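Local coordinates for erythromycin dehydratase (Saccharopolyspora erythraea, PDB 3EL6), which probably catalyses the dehydration of a beta-hydroxyacyl intermediate, as the dehydratase domain of a modular synthase that builds the polyketide core of erythromycin, at residues 61-64 against 65-68; 89-93 against 94-98; 166-169 against 170-174; 193-196 against 197-200; 230-233 against 234-237. One frame throughout, in Å; residues are numbered along the deposited sequence.

Contact 1. Residues 61-64 against 65-68; sequences DEQP and WLAE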
# COMPACT_ATOMS: atom_id res chain seq x y z
N ASP A 61 -2.83 -13.34 23.29
CA ASP A 61 -4.21 -13.30 23.72
C ASP A 61 -5.12 -13.86 22.67
O ASP A 61 -6.02 -14.65 22.98
CB ASP A 61 -4.68 -11.87 24.09
CG ASP A 61 -4.12 -11.38 25.42
OD1 ASP A 61 -3.56 -12.19 26.21
OD2 ASP A 61 -4.24 -10.16 25.69
N GLU A 62 -4.91 -13.45 21.41
CA GLU A 62 -5.74 -13.93 20.33
C GLU A 62 -5.29 -15.31 19.81
O GLU A 62 -6.09 -16.09 19.33
CB GLU A 62 -5.71 -12.93 19.16
CG GLU A 62 -6.37 -11.59 19.49
CD GLU A 62 -7.83 -11.75 19.88
OE1 GLU A 62 -8.28 -11.14 20.90
OE2 GLU A 62 -8.51 -12.53 19.16
N GLN A 63 -4.01 -15.60 19.87
CA GLN A 63 -3.51 -16.90 19.37
C GLN A 63 -2.68 -17.57 20.48
O GLN A 63 -1.46 -17.43 20.55
CB GLN A 63 -2.65 -16.66 18.13
CG GLN A 63 -3.39 -16.19 16.88
CD GLN A 63 -3.56 -14.67 16.80
OE1 GLN A 63 -2.61 -13.89 17.07
NE2 GLN A 63 -4.74 -14.23 16.40
N PRO A 64 -3.35 -18.25 21.42
CA PRO A 64 -2.59 -18.66 22.61
C PRO A 64 -1.46 -19.61 22.28
O PRO A 64 -0.49 -19.72 23.00
CB PRO A 64 -3.66 -19.32 23.54
CG PRO A 64 -4.97 -18.74 23.10
CD PRO A 64 -4.82 -18.26 21.61
N TRP A 65 -1.55 -20.31 21.15
CA TRP A 65 -0.47 -21.22 20.78
C TRP A 65 0.82 -20.52 20.56
O TRP A 65 1.86 -21.12 20.63
CB TRP A 65 -0.85 -22.02 19.52
CG TRP A 65 -1.49 -21.20 18.38
CD1 TRP A 65 -2.79 -21.02 18.15
CD2 TRP A 65 -0.78 -20.50 17.32
NE1 TRP A 65 -2.97 -20.24 17.00
CE2 TRP A 65 -1.74 -19.93 16.49
CE3 TRP A 65 0.58 -20.33 17.02
CZ2 TRP A 65 -1.40 -19.18 15.34
CZ3 TRP A 65 0.91 -19.55 15.86
CH2 TRP A 65 -0.07 -19.02 15.06
N LEU A 66 0.78 -19.21 20.31
CA LEU A 66 2.06 -18.47 20.22
C LEU A 66 2.95 -18.66 21.48
O LEU A 66 4.21 -18.72 21.44
CB LEU A 66 1.77 -17.01 19.88
CG LEU A 66 1.36 -16.81 18.41
CD1 LEU A 66 0.68 -15.45 18.18
CD2 LEU A 66 2.59 -16.97 17.46
N ALA A 67 2.29 -18.81 22.62
CA ALA A 67 3.05 -18.91 23.85
C ALA A 67 3.75 -20.26 23.97
O ALA A 67 4.65 -20.45 24.84
CB ALA A 67 2.09 -18.69 25.04
N GLU A 68 3.37 -21.22 23.11
CA GLU A 68 3.90 -22.61 23.24
C GLU A 68 5.05 -22.98 22.30
O GLU A 68 5.37 -24.16 22.13
CB GLU A 68 2.75 -23.61 23.12
CG GLU A 68 1.75 -23.41 24.26
CD GLU A 68 0.89 -24.58 24.57
OE1 GLU A 68 0.67 -25.44 23.67
OE2 GLU A 68 0.37 -24.60 25.74

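Contact 2. Residues 89-93 against 94-98; sequences AGEDV and GLPVL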
# COMPACT_ATOMS: atom_id res chain seq x y z
N ALA A 89 -0.97 -13.97 1.07
CA ALA A 89 -0.71 -12.79 0.21
C ALA A 89 -0.65 -13.21 -1.27
O ALA A 89 -1.28 -12.59 -2.13
CB ALA A 89 0.60 -12.07 0.62
N GLY A 90 0.07 -14.28 -1.57
CA GLY A 90 0.18 -14.72 -2.97
C GLY A 90 -1.17 -15.09 -3.52
O GLY A 90 -1.51 -14.72 -4.64
N GLU A 91 -1.96 -15.84 -2.75
CA GLU A 91 -3.28 -16.18 -3.26
C GLU A 91 -4.13 -14.93 -3.53
O GLU A 91 -4.86 -14.83 -4.55
CB GLU A 91 -4.00 -17.15 -2.29
CG GLU A 91 -5.35 -17.63 -2.83
CD GLU A 91 -5.24 -18.48 -4.16
OE1 GLU A 91 -6.12 -18.30 -5.02
OE2 GLU A 91 -4.34 -19.35 -4.35
N ASP A 92 -4.06 -13.97 -2.63
CA ASP A 92 -4.83 -12.72 -2.81
C ASP A 92 -4.39 -11.98 -4.11
O ASP A 92 -5.24 -11.48 -4.86
CB ASP A 92 -4.60 -11.78 -1.59
CG ASP A 92 -5.46 -10.49 -1.67
OD1 ASP A 92 -6.57 -10.49 -1.12
OD2 ASP A 92 -5.03 -9.50 -2.33
N VAL A 93 -3.08 -11.83 -4.31
CA VAL A 93 -2.56 -11.09 -5.50
C VAL A 93 -2.63 -11.91 -6.81
O VAL A 93 -2.45 -11.38 -7.92
CB VAL A 93 -1.14 -10.47 -5.32
CG1 VAL A 93 -1.13 -9.62 -4.08
CG2 VAL A 93 0.00 -11.54 -5.25
N GLY A 94 -2.87 -13.20 -6.68
CA GLY A 94 -2.95 -14.08 -7.87
C GLY A 94 -1.63 -14.77 -8.28
O GLY A 94 -1.50 -15.20 -9.43
N LEU A 95 -0.67 -14.82 -7.37
CA LEU A 95 0.60 -15.54 -7.57
C LEU A 95 0.81 -16.46 -6.36
O LEU A 95 1.40 -16.06 -5.36
CB LEU A 95 1.76 -14.55 -7.70
CG LEU A 95 1.80 -13.75 -9.01
CD1 LEU A 95 2.99 -12.74 -8.83
CD2 LEU A 95 2.06 -14.66 -10.20
N PRO A 96 0.30 -17.69 -6.44
CA PRO A 96 0.04 -18.46 -5.22
C PRO A 96 1.22 -19.30 -4.74
O PRO A 96 1.16 -19.89 -3.63
CB PRO A 96 -1.17 -19.31 -5.62
CG PRO A 96 -0.89 -19.65 -7.06
CD PRO A 96 -0.39 -18.27 -7.61
N VAL A 97 2.30 -19.31 -5.52
CA VAL A 97 3.51 -20.06 -5.16
C VAL A 97 4.52 -19.17 -4.50
O VAL A 97 4.84 -18.07 -4.98
CB VAL A 97 4.16 -20.75 -6.42
CG1 VAL A 97 5.50 -21.36 -6.09
CG2 VAL A 97 3.17 -21.85 -6.89
N LEU A 98 5.05 -19.68 -3.41
CA LEU A 98 6.14 -18.99 -2.73
C LEU A 98 7.42 -19.53 -3.34
O LEU A 98 7.90 -20.60 -2.95
CB LEU A 98 5.99 -19.26 -1.23
CG LEU A 98 6.10 -18.23 -0.15
CD1 LEU A 98 6.39 -18.83 1.27
CD2 LEU A 98 6.84 -16.87 -0.45

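Contact 3. Residues 166-169 against 170-174; sequences TEQW and PPEDA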
# COMPACT_ATOMS: atom_id res chain seq x y z
N THR A 166 -1.46 -43.58 -3.99
CA THR A 166 -2.25 -44.77 -3.65
C THR A 166 -1.38 -45.90 -3.07
O THR A 166 -1.89 -46.98 -2.75
CB THR A 166 -3.06 -45.28 -4.87
OG1 THR A 166 -2.16 -45.48 -5.97
CG2 THR A 166 -4.15 -44.25 -5.27
N GLU A 167 -0.09 -45.64 -2.95
CA GLU A 167 0.89 -46.56 -2.40
C GLU A 167 0.67 -46.83 -0.90
O GLU A 167 0.08 -46.02 -0.20
CB GLU A 167 2.29 -46.00 -2.59
CG GLU A 167 3.33 -47.05 -2.41
CD GLU A 167 4.67 -46.51 -1.94
OE1 GLU A 167 5.02 -45.38 -2.28
OE2 GLU A 167 5.37 -47.25 -1.22
N GLN A 168 1.14 -47.97 -0.42
CA GLN A 168 0.93 -48.37 0.98
C GLN A 168 1.52 -47.29 1.91
O GLN A 168 2.60 -46.78 1.63
CB GLN A 168 1.64 -49.73 1.24
CG GLN A 168 1.58 -50.22 2.67
CD GLN A 168 2.27 -51.58 2.85
OE1 GLN A 168 2.82 -51.89 3.92
NE2 GLN A 168 2.25 -52.38 1.80
N TRP A 169 0.84 -46.99 3.03
CA TRP A 169 1.32 -45.95 3.98
C TRP A 169 1.61 -46.49 5.40
O TRP A 169 0.72 -47.03 6.00
CB TRP A 169 0.25 -44.86 4.12
CG TRP A 169 0.62 -43.83 5.21
CD1 TRP A 169 0.15 -43.78 6.51
CD2 TRP A 169 1.58 -42.78 5.08
NE1 TRP A 169 0.78 -42.72 7.20
CE2 TRP A 169 1.65 -42.10 6.33
CE3 TRP A 169 2.36 -42.32 4.02
CZ2 TRP A 169 2.48 -40.99 6.53
CZ3 TRP A 169 3.18 -41.21 4.21
CH2 TRP A 169 3.24 -40.56 5.47
N PRO A 170 2.83 -46.35 5.92
CA PRO A 170 4.00 -45.88 5.19
C PRO A 170 4.43 -46.94 4.16
O PRO A 170 3.86 -48.04 4.12
CB PRO A 170 5.06 -45.79 6.27
CG PRO A 170 4.66 -46.96 7.24
CD PRO A 170 3.19 -46.92 7.25
N PRO A 171 5.45 -46.63 3.35
CA PRO A 171 5.88 -47.64 2.36
C PRO A 171 6.27 -48.98 3.02
O PRO A 171 6.60 -49.01 4.21
CB PRO A 171 7.13 -46.99 1.75
CG PRO A 171 6.84 -45.50 1.87
CD PRO A 171 6.18 -45.36 3.21
N GLU A 172 6.30 -50.05 2.22
CA GLU A 172 6.55 -51.42 2.73
C GLU A 172 7.73 -51.63 3.67
O GLU A 172 7.58 -52.26 4.73
CB GLU A 172 6.59 -52.43 1.55
CG GLU A 172 5.16 -52.86 1.10
CD GLU A 172 5.09 -53.64 -0.24
OE1 GLU A 172 5.76 -54.69 -0.39
OE2 GLU A 172 4.33 -53.20 -1.14
N ASP A 173 8.91 -51.13 3.32
CA ASP A 173 10.07 -51.36 4.18
C ASP A 173 10.33 -50.31 5.26
O ASP A 173 11.45 -50.19 5.75
CB ASP A 173 11.36 -51.39 3.35
CG ASP A 173 11.30 -52.36 2.17
OD1 ASP A 173 12.37 -52.56 1.53
OD2 ASP A 173 10.19 -52.91 1.86
N ALA A 174 9.33 -49.48 5.57
CA ALA A 174 9.62 -48.35 6.44
C ALA A 174 9.51 -48.88 7.86
O ALA A 174 8.72 -49.78 8.10
CB ALA A 174 8.62 -47.21 6.19
O HOH W 1 5.26 -49.64 -0.71
O HOH W 2 4.42 -50.38 5.75

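Contact 4. Residues 193-196 against 197-200; sequences YGPS and FQAL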
# COMPACT_ATOMS: atom_id res chain seq x y z
N TYR A 193 8.45 -27.10 22.86
CA TYR A 193 7.16 -27.09 22.17
C TYR A 193 6.06 -27.54 23.11
O TYR A 193 6.11 -28.66 23.63
CB TYR A 193 7.19 -28.06 20.97
CG TYR A 193 8.13 -27.69 19.83
CD1 TYR A 193 7.74 -26.80 18.84
CD2 TYR A 193 9.38 -28.28 19.72
CE1 TYR A 193 8.61 -26.50 17.76
CE2 TYR A 193 10.23 -28.00 18.68
CZ TYR A 193 9.86 -27.11 17.72
OH TYR A 193 10.76 -26.84 16.71
N GLY A 194 5.07 -26.69 23.35
CA GLY A 194 3.94 -27.05 24.19
C GLY A 194 3.03 -27.98 23.42
O GLY A 194 3.23 -28.19 22.22
N PRO A 195 2.02 -28.54 24.08
CA PRO A 195 1.10 -29.52 23.43
C PRO A 195 0.54 -29.04 22.05
O PRO A 195 0.30 -29.84 21.17
CB PRO A 195 -0.05 -29.69 24.45
CG PRO A 195 0.68 -29.48 25.79
CD PRO A 195 1.72 -28.38 25.53
N SER A 196 0.27 -27.75 21.90
CA SER A 196 -0.29 -27.28 20.65
C SER A 196 0.63 -27.63 19.45
O SER A 196 0.15 -27.95 18.36
CB SER A 196 -0.61 -25.78 20.74
OG SER A 196 0.58 -25.04 21.03
N PHE A 197 1.94 -27.59 19.68
CA PHE A 197 2.95 -27.86 18.67
C PHE A 197 3.45 -29.30 18.63
O PHE A 197 4.27 -29.63 17.77
CB PHE A 197 4.17 -26.96 18.89
CG PHE A 197 3.98 -25.57 18.34
CD1 PHE A 197 4.43 -25.24 17.06
CD2 PHE A 197 3.31 -24.61 19.07
CE1 PHE A 197 4.23 -23.94 16.52
CE2 PHE A 197 3.09 -23.31 18.54
CZ PHE A 197 3.56 -22.99 17.27
N GLN A 198 2.95 -30.14 19.55
CA GLN A 198 3.39 -31.53 19.60
C GLN A 198 2.56 -32.32 18.61
O GLN A 198 1.83 -33.27 18.95
CB GLN A 198 3.25 -32.03 21.04
CG GLN A 198 4.17 -31.27 21.94
CD GLN A 198 4.07 -31.70 23.38
OE1 GLN A 198 3.43 -32.72 23.67
NE2 GLN A 198 4.67 -30.93 24.29
N ALA A 199 2.70 -31.99 17.32
CA ALA A 199 1.76 -32.45 16.32
C ALA A 199 2.30 -33.61 15.47
O ALA A 199 1.61 -34.06 14.57
CB ALA A 199 1.35 -31.27 15.37
N LEU A 200 3.51 -34.07 15.74
CA LEU A 200 4.01 -35.33 15.10
C LEU A 200 3.28 -36.50 15.78
O LEU A 200 3.49 -36.71 16.97
CB LEU A 200 5.52 -35.43 15.29
CG LEU A 200 6.34 -34.40 14.53
CD1 LEU A 200 7.84 -34.54 14.96
CD2 LEU A 200 6.27 -34.62 13.02

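Contact 5. Residues 230-233 against 234-237; sequences LDAV and AQTL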
# COMPACT_ATOMS: atom_id res chain seq x y z
N LEU A 230 1.87 -26.33 9.78
CA LEU A 230 3.06 -26.20 8.88
C LEU A 230 4.35 -26.27 9.65
O LEU A 230 5.37 -26.83 9.18
CB LEU A 230 2.97 -24.84 8.18
CG LEU A 230 4.07 -24.60 7.13
CD1 LEU A 230 3.85 -25.65 6.08
CD2 LEU A 230 3.70 -23.22 6.57
N ASP A 231 4.39 -25.70 10.87
CA ASP A 231 5.62 -25.87 11.67
C ASP A 231 5.86 -27.35 12.00
O ASP A 231 7.00 -27.80 12.02
CB ASP A 231 5.55 -25.12 13.00
CG ASP A 231 6.80 -25.28 13.80
OD1 ASP A 231 7.75 -24.53 13.53
OD2 ASP A 231 6.87 -26.17 14.70
N ALA A 232 4.79 -28.07 12.30
CA ALA A 232 4.92 -29.52 12.62
C ALA A 232 5.34 -30.33 11.35
O ALA A 232 6.11 -31.30 11.41
CB ALA A 232 3.64 -30.02 13.21
N VAL A 233 4.90 -29.92 10.18
CA VAL A 233 5.48 -30.48 8.93
C VAL A 233 6.98 -30.28 8.84
O VAL A 233 7.72 -31.22 8.54
CB VAL A 233 4.81 -29.87 7.69
CG1 VAL A 233 5.56 -30.23 6.44
CG2 VAL A 233 3.37 -30.33 7.62
N ALA A 234 7.44 -29.06 9.10
CA ALA A 234 8.87 -28.78 9.16
C ALA A 234 9.56 -29.54 10.28
O ALA A 234 10.78 -29.85 10.20
CB ALA A 234 9.10 -27.24 9.32
N GLN A 235 8.83 -29.83 11.35
CA GLN A 235 9.43 -30.64 12.43
C GLN A 235 9.92 -32.01 11.96
O GLN A 235 10.77 -32.59 12.60
CB GLN A 235 8.50 -30.81 13.62
CG GLN A 235 8.31 -29.57 14.50
CD GLN A 235 7.27 -29.87 15.57
OE1 GLN A 235 7.28 -30.98 16.11
NE2 GLN A 235 6.32 -28.94 15.81
N THR A 236 9.40 -32.50 10.84
CA THR A 236 9.83 -33.81 10.39
C THR A 236 11.34 -33.81 10.11
O THR A 236 11.98 -34.88 10.10
CB THR A 236 9.06 -34.32 9.19
OG1 THR A 236 9.31 -33.46 8.07
CG2 THR A 236 7.51 -34.33 9.47
N LEU A 237 11.93 -32.63 9.84
CA LEU A 237 13.36 -32.58 9.56
C LEU A 237 14.18 -33.01 10.77
O LEU A 237 15.34 -33.43 10.62
CB LEU A 237 13.82 -31.18 9.11
CG LEU A 237 13.71 -30.95 7.57
CD1 LEU A 237 12.33 -31.11 7.05
CD2 LEU A 237 14.29 -29.55 7.13

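Contact 1. Residues 61-64 against 65-68
Q63 and P64 open a run of tight turns that W65, L66 and A67 complete, in the loop that leads from strand 52-58 to strand 69-71. Two backbone bonds tie the two halves together: L66 N donates to Q63 O at 2.9 Å, and A67 N donates to P64 O, also at 2.9 Å. Each bond spans three residues, as in overlapping turns rather than in an alpha-helix, and E68 N continues the series with a bond to W65 O.

Winding the chain this way sets the side chain of Q63 alongside those of W65 and L66. Q63 CB sits over one face of the indole, shifted toward its rim, in a CH-pi contact 4.0 Å from the centroid of the five-membered ring of W65. The chain then runs on toward the benzo half, where Q63 CG is 3.9 Å from W65 CZ2. With W65 CG between its own backbone N and carbonyl carbon (chi1 45°), the indole lies back along Q63.

In the double hotdog fold of this dehydratase, Q63 and L66 touch L58 of strand 52-58, and W65 touches P227 and V228 of helix 227-235. L66 CD1 presses on Q63 CB at 3.5 Å, so that this one methylene has a leucine methyl and an indole face as neighbours. Beyond it, a bend at chi2 (87°) turns the amide of Q63 away from the indole, the two planes 57° apart, and OE1 accepts a hydrogen bond from S59 N.

Contact 2. Residues 89-93 against 94-98
E91 and P96 meet with their side chains crossing obliquely, the carboxylate end of the one against the ring of the other. CB of E91 points away from the segment that follows. With CG anti to the backbone N (chi1 -176°), a bend at chi2 (63°) brings OE2 round to P96 CB, 3.4 Å away, a contact of an oxygen with a methylene and nothing stronger.

V93 and L95 make the second, looser encounter. The CG2 branch of V93, held between its backbone N and carbonyl carbon, is turned toward the outgoing chain and stands 4.3 Å from L95 CB. Both side chains go on to pack against L155 of strand 148-156, and V93 also lies on A52 and F54, so the apolar side of this helix end packs on strands 52-58 and 148-156. D92 faces elsewhere, toward a salt bridge with R33.

Between these side chains the backbone doubles back. G90 has no side chain on the surface that the returning chain crosses, and its CA comes within 4.4 Å of P96 CA. L95 N donates to G90 O at 2.9 Å; the two bonds of G94 N, to G90 O at 2.9 Å and to E91 O at 3.3 Å, are weak.

G94 takes a positive phi (92°), a backbone angle that glycine adopts readily. Together with the L95-to-G90 and G94-to-E91 bonds, this makes it the C-prime residue of a Schellman motif, the classic helix C-terminal cap, here ending the central helix 79-93 of the first hotdog and redirecting the chain into strand 97-103.

Contact 3. Residues 166-169 against 170-174
W169 and P170 form a surface contact built on a cis peptide bond, in the loop from strand 148-156 of the first hotdog to strand 175-176 of the second. The cis link draws their CA atoms to 2.9 Å, while the first torsion of W169 (chi1 174°, CG anti to the backbone N) lays an indole face against P170 N, 3.4 Å from W169 CG. The indole is also held from outside: NE1 donates to E213, R268 makes a cation-pi contact, and W204 meets it almost perpendicularly.

The flanking residues touch directly, but without a hydrogen bond. E167 reaches across P171 at about a right angle, with OE2 3.5 Å from P171 CB. P171 CA approaches Q168 O at 3.5 Å as a CA-H...O contact. The extended chain of Q168 crosses E172 with amide and carboxylate planes nearly parallel (11°), and Q168 NE2 comes close to E172 CG, at 3.0 Å.

Water links the segments. One molecule accepts from E172 N at 3.1 Å and donates to E167 OE2 at a doubtfully short distance. Another, 2.9 Å from Q168 OE1 and 2.9 Å from P170 O, cannot serve all its neighbours at once.

Neither P170 nor P171 has an N-H to donate, which is consistent with a bend shaped by the cis bond, van der Waals contact and bridging water; A174 N then closes a type I turn onto P171 O.

Contact 4. Residues 193-196 against 197-200
Y193 and F197 supply the tight side of this turn, crossing at about a right angle with Y193 CD1 3.6 Å from F197 CB. Both rings are further enclosed from outside: each meets the ring of H69 and each touches D231 of helix 227-235, while Y193 also lies on Y183 and L186 of helix 182-188. On this same flank S196 OG, seated between its backbone N and carbonyl carbon (chi1 59°), is 3.4 Å from F197 CD2 and is hydrogen-bonded to E68.

The sequence fits the YGPxF signature of polyketide synthase dehydratases, and its glycine and proline sit at the bend. F197 N donates to G194 O at 2.9 Å and Q198 N to P195 O at 3.1 Å, both from above the carbonyl plane. Q198 is then the centre of an inverse gamma turn, closed by a weak bond from A199 N to F197 O, which steers the chain toward strand 200-206.

Opposite in character is the flank of P195 and Q198, which is more open to solvent. Here the two side chains merely run alongside each other, with P195 CD 4.1 Å from Q198 NE2. Extended beyond CG (chi2 180°), Q198 nevertheless reaches back over G194 to put NE2 2.8 Å from Y193 O, a nearly straight bond (175°) with the acceptor in the plane of the amide.

Contact 5. Residues 230-233 against 234-237
Q235 and D231, one helical turn apart, are joined by a side-chain hydrogen bond in which Q235 NE2 donates to D231 OD2 at 3.0 Å, nearly straight (165°). The acceptor lies close to the plane of the amide, while amide and carboxylate planes are turned 58° against each other. With CG anti to the backbone N (chi1 -179°), D231 extends its carboxylate forward to the level of the amide. The same amide is gripped from outside as well: NE2 also donates to F197 O, and OE1 pairs with Y183 OH.

A second polar focus is V233 O. T236 OG1 donates to it at 2.8 Å, almost straight off the carbonyl, and T236 N meets it at 3.1 Å from well above the carbonyl plane. One carbonyl thus serves both donors of one residue.

Routine helical bonds lie between these: A234 N to L230 O at 3.0 Å and Q235 N to D231 O at 2.8 Å. Around them the packing is close. Q235 CD lies against A232 CA at 3.8 Å, and outward V233 and T236 rest on strands 266-273 and 278-284, while L230 faces helix 79-93. All the touching residues are buried, and most belong to helix 227-235, the central helix of the second hotdog.

D231 and Q235 match the DxxxQ signature of polyketide synthase dehydratases. With bonds at both NE2 and OE1, the glutamine amide is probably fixed against flipping, and its bond to OD2 probably limits rotation of the aspartate carboxylate.

Each contact is local: contacts 1 to 4 shape turns, contact 5 runs along a helix, and along the chain the five follow in series without nesting or crossing. Contact 1 turns the loop after strand 52-58 into strand 69-71; contact 2 turns helix 79-93 into strand 97-103. Contact 3 shapes the connection between the two hotdogs, contact 4 leads from strand 191-193 to strand 200-206, and contact 5 lies in helix 227-235. Space regroups them: contact 4 touches both contact 1 and contact 5, and so connects the loop after strand 52-58 with helix 227-235. Contacts 2 and 3 stand apart, their centres about 33 Å from each other.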